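Local coordinates for FAD dependent oxidoreductase domain-containing protein (Deinococcus radiodurans R1, PDB 3C4N), which is of unknown specific function but binds ADP in the crystal and is probably an FAD-dependent oxidoreductase of the DAO type, at residues A82-T87 and A379-G383; L246-H250 and Q362-A367; L287-H293 and E316-L321. All coordinates share one frame; numbering follows the deposited sequence.

Interaction 1: A82-T87 and A379-G383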
loop_
_atom_site.group_PDB
_atom_site.type_symbol
_atom_site.label_atom_id
_atom_site.label_comp_id
_atom_site.label_asym_id
_atom_site.label_seq_id
_atom_site.Cartn_x
_atom_site.Cartn_y
_atom_site.Cartn_z
ATOM N N ALA A 82 4.343 20.145 5.721
ATOM C CA ALA A 82 5.671 20.738 5.643
ATOM C C ALA A 82 5.759 21.595 4.374
ATOM O O ALA A 82 5.302 21.184 3.315
ATOM C CB ALA A 82 6.741 19.632 5.622
ATOM N N PRO A 83 6.340 22.799 4.471
ATOM C CA PRO A 83 6.445 23.653 3.289
ATOM C C PRO A 83 7.381 23.155 2.199
ATOM O O PRO A 83 7.323 23.634 1.069
ATOM C CB PRO A 83 6.867 25.000 3.871
ATOM C CG PRO A 83 7.596 24.633 5.105
ATOM C CD PRO A 83 6.739 23.537 5.680
ATOM N N GLY A 84 8.238 22.194 2.520
ATOM C CA GLY A 84 9.171 21.685 1.517
ATOM C C GLY A 84 10.112 22.741 0.941
ATOM O O GLY A 84 10.199 22.927 -0.276
ATOM N N VAL A 85 10.827 23.442 1.815
ATOM C CA VAL A 85 11.764 24.463 1.369
ATOM C C VAL A 85 13.211 24.043 1.595
ATOM O O VAL A 85 13.633 23.857 2.731
ATOM C CB VAL A 85 11.576 25.790 2.125
ATOM C CG1 VAL A 85 12.584 26.808 1.625
ATOM C CG2 VAL A 85 10.165 26.305 1.936
ATOM N N TRP A 86 13.970 23.880 0.520
ATOM C CA TRP A 86 15.369 23.528 0.669
ATOM C C TRP A 86 16.126 24.837 0.538
ATOM O O TRP A 86 16.068 25.501 -0.504
ATOM C CB TRP A 86 15.841 22.583 -0.427
ATOM C CG TRP A 86 17.215 22.029 -0.157
ATOM C CD1 TRP A 86 17.512 20.808 0.370
ATOM C CD2 TRP A 86 18.477 22.685 -0.375
ATOM N NE1 TRP A 86 18.875 20.661 0.494
ATOM C CE2 TRP A 86 19.488 21.801 0.044
ATOM C CE3 TRP A 86 18.847 23.934 -0.882
ATOM C CZ2 TRP A 86 20.852 22.126 -0.032
ATOM C CZ3 TRP A 86 20.207 24.259 -0.956
ATOM C CH2 TRP A 86 21.188 23.358 -0.532
ATOM N N THR A 87 16.831 25.218 1.596
ATOM C CA THR A 87 17.593 26.461 1.561
ATOM C C THR A 87 18.917 26.348 2.285
ATOM O O THR A 87 18.983 25.785 3.375
ATOM C CB THR A 87 16.808 27.627 2.188
ATOM O OG1 THR A 87 17.630 28.793 2.178
ATOM C CG2 THR A 87 16.406 27.307 3.622
ATOM N N ALA A 379 13.903 19.226 8.295
ATOM C CA ALA A 379 13.757 18.069 7.422
ATOM C C ALA A 379 13.719 18.384 5.921
ATOM O O ALA A 379 14.121 17.554 5.107
ATOM C CB ALA A 379 12.529 17.263 7.817
ATOM N N ASP A 380 13.244 19.562 5.541
ATOM C CA ASP A 380 13.205 19.881 4.123
ATOM C C ASP A 380 14.618 20.020 3.531
ATOM O O ASP A 380 14.830 19.737 2.350
ATOM C CB ASP A 380 12.369 21.153 3.871
ATOM C CG ASP A 380 10.884 20.980 4.279
ATOM O OD1 ASP A 380 10.279 19.925 3.945
ATOM O OD2 ASP A 380 10.329 21.907 4.922
ATOM N N THR A 381 15.590 20.425 4.344
ATOM C CA THR A 381 16.955 20.578 3.837
ATOM C C THR A 381 17.873 19.394 4.140
ATOM O O THR A 381 18.828 19.146 3.406
ATOM C CB THR A 381 17.624 21.848 4.411
ATOM O OG1 THR A 381 16.842 23.000 4.069
ATOM C CG2 THR A 381 19.038 22.018 3.845
ATOM N N LEU A 382 17.563 18.660 5.204
ATOM C CA LEU A 382 18.401 17.550 5.646
ATOM C C LEU A 382 17.712 16.192 5.865
ATOM O O LEU A 382 18.372 15.234 6.264
ATOM C CB LEU A 382 19.071 17.964 6.959
ATOM C CG LEU A 382 19.753 19.340 6.999
ATOM C CD1 LEU A 382 20.023 19.755 8.439
ATOM C CD2 LEU A 382 21.030 19.299 6.203
ATOM N N GLY A 383 16.406 16.103 5.613
ATOM C CA GLY A 383 15.668 14.862 5.846
ATOM C C GLY A 383 16.129 13.575 5.172
ATOM O O GLY A 383 16.385 12.586 5.850
HETATM O O HOH W 1 14.211 23.637 5.526
HETATM O O HOH W 2 11.521 24.922 5.013
#
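D380 and T381, in the first turn of helix 379-398, meet the chain at G84 and W86 with side chains turned in different directions. D380 points its carboxylate at the backbone of G84: OD2 lies 3.2 Å from G84 N, and OD1 sits against G84 CA. With CG anti to its own carbonyl carbon (chi1 -63°), the group turns OD1 to A82 CB and OD2 to the ring of P83, whose CG is 3.9 Å from D380 OD2. T381 crosses the indole of W86 at about a right angle. Its methyl CG2 sits over one face of the five-membered ring, 3.9 Å from the centroid, a CH-pi contact, while OG1 receives a weak but nearly straight bond from T87 N (3.3 Å, 169°). The indole NE1 is hydrogen-bonded to A99 O of helix 96-107, which helps hold the ring that the methyl covers. Between the two side chains, two waters lie within bonding distance of V85 O; one also reaches T381 OG1, at 3.1 Å, and the other D380 OD2. D380 OD1 forms a salt bridge with R46, at the start of helix 46-58 in what is probably the glycine-rich Rossmann turn. The buried carboxylate thus has a cationic partner, which probably helps keep it ionised, and links the start of the C-terminal helix to the nucleotide-binding end of the fold.

Interaction 2: L246-H250 and Q362-A367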
loop_
_atom_site.group_PDB
_atom_site.type_symbol
_atom_site.label_atom_id
_atom_site.label_comp_id
_atom_site.label_asym_id
_atom_site.label_seq_id
_atom_site.Cartn_x
_atom_site.Cartn_y
_atom_site.Cartn_z
ATOM N N LEU A 246 12.541 3.413 27.428
ATOM C CA LEU A 246 13.723 4.114 26.949
ATOM C C LEU A 246 13.517 5.627 26.965
ATOM O O LEU A 246 12.759 6.179 26.154
ATOM C CB LEU A 246 14.062 3.652 25.530
ATOM C CG LEU A 246 14.269 2.138 25.363
ATOM C CD1 LEU A 246 14.572 1.812 23.915
ATOM C CD2 LEU A 246 15.404 1.680 26.263
ATOM N N HIS A 247 14.207 6.290 27.891
ATOM C CA HIS A 247 14.114 7.739 28.052
ATOM C C HIS A 247 14.971 8.519 27.054
ATOM O O HIS A 247 16.072 8.099 26.711
ATOM C CB HIS A 247 14.538 8.123 29.472
ATOM C CG HIS A 247 13.831 7.350 30.539
ATOM N ND1 HIS A 247 12.465 7.384 30.697
ATOM C CD2 HIS A 247 14.303 6.518 31.495
ATOM C CE1 HIS A 247 12.123 6.605 31.708
ATOM N NE2 HIS A 247 13.219 6.068 32.209
ATOM N N THR A 248 14.450 9.647 26.581
ATOM C CA THR A 248 15.186 10.511 25.663
ATOM C C THR A 248 14.879 11.955 26.061
ATOM O O THR A 248 13.973 12.211 26.862
ATOM C CB THR A 248 14.780 10.302 24.166
ATOM O OG1 THR A 248 13.386 10.593 23.995
ATOM C CG2 THR A 248 15.076 8.875 23.717
ATOM N N ARG A 249 15.623 12.896 25.489
ATOM C CA ARG A 249 15.435 14.307 25.797
ATOM C C ARG A 249 14.660 15.018 24.688
ATOM O O ARG A 249 14.405 16.220 24.767
ATOM C CB ARG A 249 16.802 14.978 25.995
ATOM C CG ARG A 249 17.848 14.089 26.662
ATOM C CD ARG A 249 18.868 14.892 27.478
ATOM N NE ARG A 249 18.227 15.359 28.696
ATOM C CZ ARG A 249 18.539 14.954 29.924
ATOM N NH1 ARG A 249 19.509 14.076 30.132
ATOM N NH2 ARG A 249 17.830 15.397 30.947
ATOM N N HIS A 250 14.269 14.274 23.658
ATOM C CA HIS A 250 13.544 14.866 22.531
ATOM C C HIS A 250 12.200 15.495 22.899
ATOM O O HIS A 250 11.505 15.044 23.809
ATOM C CB HIS A 250 13.347 13.815 21.447
ATOM C CG HIS A 250 14.611 13.114 21.071
ATOM N ND1 HIS A 250 14.732 11.742 21.101
ATOM C CD2 HIS A 250 15.814 13.591 20.678
ATOM C CE1 HIS A 250 15.957 11.404 20.745
ATOM N NE2 HIS A 250 16.635 12.507 20.481
ATOM N N GLN A 362 18.121 13.494 12.629
ATOM C CA GLN A 362 19.136 12.623 13.217
ATOM C C GLN A 362 18.600 11.216 13.456
ATOM O O GLN A 362 17.399 10.962 13.380
ATOM C CB GLN A 362 19.603 13.195 14.564
ATOM C CG GLN A 362 18.480 13.295 15.614
ATOM C CD GLN A 362 18.975 13.492 17.043
ATOM O OE1 GLN A 362 19.519 14.548 17.399
ATOM N NE2 GLN A 362 18.784 12.468 17.873
ATOM N N ALA A 363 19.508 10.303 13.755
ATOM C CA ALA A 363 19.132 8.938 14.052
ATOM C C ALA A 363 20.015 8.449 15.209
ATOM O O ALA A 363 21.081 9.009 15.473
ATOM C CB ALA A 363 19.331 8.064 12.827
ATOM N N GLU A 364 19.572 7.417 15.908
ATOM C CA GLU A 364 20.365 6.899 16.992
ATOM C C GLU A 364 19.885 5.496 17.330
ATOM O O GLU A 364 18.719 5.168 17.127
ATOM C CB GLU A 364 20.243 7.829 18.201
ATOM C CG GLU A 364 18.887 7.816 18.870
ATOM C CD GLU A 364 18.706 8.968 19.853
ATOM O OE1 GLU A 364 19.585 9.173 20.735
ATOM O OE2 GLU A 364 17.673 9.666 19.742
ATOM N N GLU A 365 20.786 4.656 17.820
ATOM C CA GLU A 365 20.399 3.305 18.186
ATOM C C GLU A 365 20.268 3.306 19.711
ATOM O O GLU A 365 21.266 3.277 20.428
ATOM C CB GLU A 365 21.459 2.302 17.708
ATOM C CG GLU A 365 20.996 0.843 17.747
ATOM C CD GLU A 365 22.082 -0.170 17.361
ATOM O OE1 GLU A 365 23.287 0.148 17.491
ATOM O OE2 GLU A 365 21.721 -1.298 16.944
ATOM N N LEU A 366 19.024 3.370 20.185
ATOM C CA LEU A 366 18.709 3.404 21.610
ATOM C C LEU A 366 18.867 2.056 22.302
ATOM O O LEU A 366 18.777 1.956 23.524
ATOM C CB LEU A 366 17.276 3.903 21.818
ATOM C CG LEU A 366 16.977 5.311 21.296
ATOM C CD1 LEU A 366 15.487 5.664 21.522
ATOM C CD2 LEU A 366 17.882 6.286 22.009
ATOM N N ALA A 367 19.104 1.024 21.509
ATOM C CA ALA A 367 19.283 -0.319 22.023
ATOM C C ALA A 367 19.618 -1.197 20.837
ATOM O O ALA A 367 19.359 -0.836 19.686
ATOM C CB ALA A 367 18.011 -0.799 22.691
#
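L246 and L366 form the apolar end of this surface contact, where the loop 246-250 runs nearly antiparallel to 362-367, their end-to-end directions 168° apart. The methyl CD1 of L246 lies 4.0 Å from L366 CB and comes within 4.5 Å of A367 CB. L246 reaches across with its CG anti to the carbonyl carbon (chi1 -56°) and the chain extended beyond, which carries CD1 to the root of the L366 side chain and not to its end. That end is met instead by T248, whose methyl CG2 is 3.9 Å from L366 CD1 and 4.2 Å from L366 CD2; the two side chains cross at about a right angle, the threonine methyl facing the fork of the leucine.

The loop follows helix 236-244 and leads into strand 251-260. Across from it, 362-367 pairs antiparallel with strand 370-374 in the mixed sheet that also carries the parallel strands of the Rossmann-type nucleotide-binding fold. L370 packs on L246 and so extends the apolar patch, and P237 of helix 236-244 touches both T248 and H250.

The polar side chains gather at the other end. H250 is met from the opposite direction by E364 and by Q362, the carboxylate of E364 lying at the edge of the imidazole with its plane turned 65° from the ring. The amide of Q362 is perpendicular to that ring. The imidazole is probably flipped in the model, leaving the details of its polar pairing uncertain.

Interaction 3: L287-H293 and E316-L321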
loop_
_atom_site.group_PDB
_atom_site.type_symbol
_atom_site.label_atom_id
_atom_site.label_comp_id
_atom_site.label_asym_id
_atom_site.label_seq_id
_atom_site.Cartn_x
_atom_site.Cartn_y
_atom_site.Cartn_z
ATOM N N LEU A 287 1.716 30.254 5.470
ATOM C CA LEU A 287 2.478 30.868 6.549
ATOM C C LEU A 287 3.103 29.786 7.436
ATOM O O LEU A 287 2.394 28.940 7.974
ATOM C CB LEU A 287 1.543 31.802 7.343
ATOM C CG LEU A 287 2.115 32.789 8.354
ATOM C CD1 LEU A 287 1.153 33.940 8.604
ATOM C CD2 LEU A 287 2.406 32.035 9.633
ATOM N N VAL A 288 4.432 29.800 7.562
ATOM C CA VAL A 288 5.164 28.819 8.379
ATOM C C VAL A 288 5.753 29.508 9.619
ATOM O O VAL A 288 6.866 30.042 9.590
ATOM C CB VAL A 288 6.310 28.146 7.558
ATOM C CG1 VAL A 288 6.964 27.024 8.366
ATOM C CG2 VAL A 288 5.762 27.595 6.259
ATOM N N PRO A 289 5.006 29.493 10.734
ATOM C CA PRO A 289 5.451 30.129 11.977
ATOM C C PRO A 289 6.792 29.619 12.486
ATOM O O PRO A 289 7.246 28.529 12.133
ATOM C CB PRO A 289 4.317 29.823 12.963
ATOM C CG PRO A 289 3.131 29.613 12.079
ATOM C CD PRO A 289 3.723 28.807 10.941
ATOM N N ALA A 290 7.429 30.431 13.317
ATOM C CA ALA A 290 8.697 30.051 13.893
ATOM C C ALA A 290 8.364 29.256 15.151
ATOM O O ALA A 290 7.280 29.405 15.723
ATOM C CB ALA A 290 9.499 31.290 14.243
ATOM N N ILE A 291 9.281 28.386 15.554
ATOM C CA ILE A 291 9.101 27.597 16.763
ATOM C C ILE A 291 10.049 28.227 17.773
ATOM O O ILE A 291 11.271 28.114 17.648
ATOM C CB ILE A 291 9.493 26.116 16.559
ATOM C CG1 ILE A 291 8.805 25.554 15.311
ATOM C CG2 ILE A 291 9.091 25.292 17.791
ATOM C CD1 ILE A 291 7.291 25.588 15.354
ATOM N N HIS A 292 9.479 28.911 18.757
ATOM C CA HIS A 292 10.267 29.578 19.780
ATOM C C HIS A 292 10.697 28.614 20.857
ATOM O O HIS A 292 11.767 28.768 21.442
ATOM C CB HIS A 292 9.454 30.706 20.401
ATOM C CG HIS A 292 8.981 31.713 19.406
ATOM N ND1 HIS A 292 9.848 32.447 18.626
ATOM C CD2 HIS A 292 7.733 32.092 19.046
ATOM C CE1 HIS A 292 9.152 33.236 17.827
ATOM N NE2 HIS A 292 7.867 33.040 18.061
ATOM N N HIS A 293 9.863 27.609 21.099
ATOM C CA HIS A 293 10.155 26.624 22.127
ATOM C C HIS A 293 9.298 25.377 21.966
ATOM O O HIS A 293 8.362 25.359 21.174
ATOM C CB HIS A 293 9.896 27.244 23.499
ATOM C CG HIS A 293 8.496 27.744 23.669
ATOM N ND1 HIS A 293 7.413 26.897 23.764
ATOM C CD2 HIS A 293 7.995 29.000 23.711
ATOM C CE1 HIS A 293 6.305 27.608 23.859
ATOM N NE2 HIS A 293 6.629 28.889 23.830
ATOM N N GLU A 316 0.891 32.615 20.823
ATOM C CA GLU A 316 2.230 32.943 20.374
ATOM C C GLU A 316 2.321 33.373 18.921
ATOM O O GLU A 316 3.075 34.289 18.591
ATOM C CB GLU A 316 3.164 31.773 20.626
ATOM C CG GLU A 316 3.463 31.591 22.092
ATOM C CD GLU A 316 4.676 30.731 22.318
ATOM O OE1 GLU A 316 4.601 29.526 21.993
ATOM O OE2 GLU A 316 5.701 31.263 22.806
ATOM N N LEU A 317 1.560 32.719 18.051
ATOM C CA LEU A 317 1.575 33.074 16.637
ATOM C C LEU A 317 0.939 34.457 16.487
ATOM O O LEU A 317 1.419 35.298 15.725
ATOM C CB LEU A 317 0.790 32.048 15.814
ATOM C CG LEU A 317 1.257 31.841 14.366
ATOM C CD1 LEU A 317 0.183 31.075 13.599
ATOM C CD2 LEU A 317 1.529 33.162 13.689
ATOM N N LEU A 318 -0.143 34.680 17.226
ATOM C CA LEU A 318 -0.852 35.952 17.207
ATOM C C LEU A 318 0.101 37.090 17.554
ATOM O O LEU A 318 0.149 38.106 16.862
ATOM C CB LEU A 318 -2.004 35.924 18.215
ATOM C CG LEU A 318 -3.449 35.712 17.748
ATOM C CD1 LEU A 318 -3.499 35.196 16.309
ATOM C CD2 LEU A 318 -4.131 34.748 18.704
ATOM N N GLU A 319 0.866 36.913 18.624
ATOM C CA GLU A 319 1.806 37.939 19.053
ATOM C C GLU A 319 2.844 38.183 17.965
ATOM O O GLU A 319 3.145 39.331 17.637
ATOM C CB GLU A 319 2.513 37.518 20.348
ATOM C CG GLU A 319 1.586 36.993 21.439
ATOM C CD GLU A 319 2.311 36.720 22.738
ATOM O OE1 GLU A 319 3.421 36.153 22.701
ATOM O OE2 GLU A 319 1.773 37.066 23.806
ATOM N N ASP A 320 3.392 37.104 17.407
ATOM C CA ASP A 320 4.402 37.220 16.354
ATOM C C ASP A 320 3.855 38.071 15.209
ATOM O O ASP A 320 4.513 39.008 14.747
ATOM C CB ASP A 320 4.812 35.833 15.822
ATOM C CG ASP A 320 5.759 35.088 16.760
ATOM O OD1 ASP A 320 6.691 35.723 17.302
ATOM O OD2 ASP A 320 5.588 33.864 16.941
ATOM N N LEU A 321 2.648 37.741 14.756
ATOM C CA LEU A 321 1.998 38.478 13.676
ATOM C C LEU A 321 1.912 39.969 14.010
ATOM O O LEU A 321 2.263 40.817 13.195
ATOM C CB LEU A 321 0.588 37.926 13.433
ATOM C CG LEU A 321 0.462 36.483 12.949
ATOM C CD1 LEU A 321 -1.006 36.116 12.890
ATOM C CD2 LEU A 321 1.111 36.316 11.590
HETATM O O HOH W 3 6.539 33.111 13.965
HETATM O O HOH W 4 7.004 28.250 19.859
#
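P289 and L317 meet at the apolar centre, the proline ring laying CG 3.6 Å from L317 CD1. Beside them L287 CD1 touches L321 CD2 at 3.8 Å, so that leucines one helical turn apart face the end of strand 284-288 and the turn after it. L317 reaches the proline because its CG stands anti to the backbone N (chi1 -150°).

Outward, water 3 accepts from A290 N and donates weakly to D320 OD2. That same oxygen receives H292 NE2 at 2.7 Å through its syn lone pair; the bond is fairly straight (162°) and lies close to the imidazole plane, although the carboxylate is turned 48° from the ring. Replacing D320 by an alanine would probably leave H292 NE2 without this acceptor and its ring freer to turn. At the solvent-exposed edge H293 NE2 makes a weak, more bent bond to E316 OE2 (2.7 Å), and water 4 accepts from H293 N and donates weakly to E316 OE1.

The H292-D320 histidine-carboxylate bond and the weaker H293-E316 pair edge a leucine-proline cluster, as where an amphipathic helix packs on a strand end and the loop after it, away from the ADP site.

From the N terminus, the chain first passes through 82-87, whose contact with 379-383 closes the longest loop, bringing the start of the C-terminal helix back beside strand 85-86. Interaction 2 lies within that loop, joining the segment after helix 236-244 to 362-367 of the sheet that holds the Rossmann-type strands. Interaction 3 is nested within interaction 2 in turn, a short closure in which helix 315-324 returns to the end of strand 284-288; none of the three cross. Interactions 1 and 3 both reach the other mixed sheet and touch directly, P83 CG packing 3.7 Å from V288 CG2. Interaction 2 stands apart, its nearest atoms about 7 Å from interaction 1.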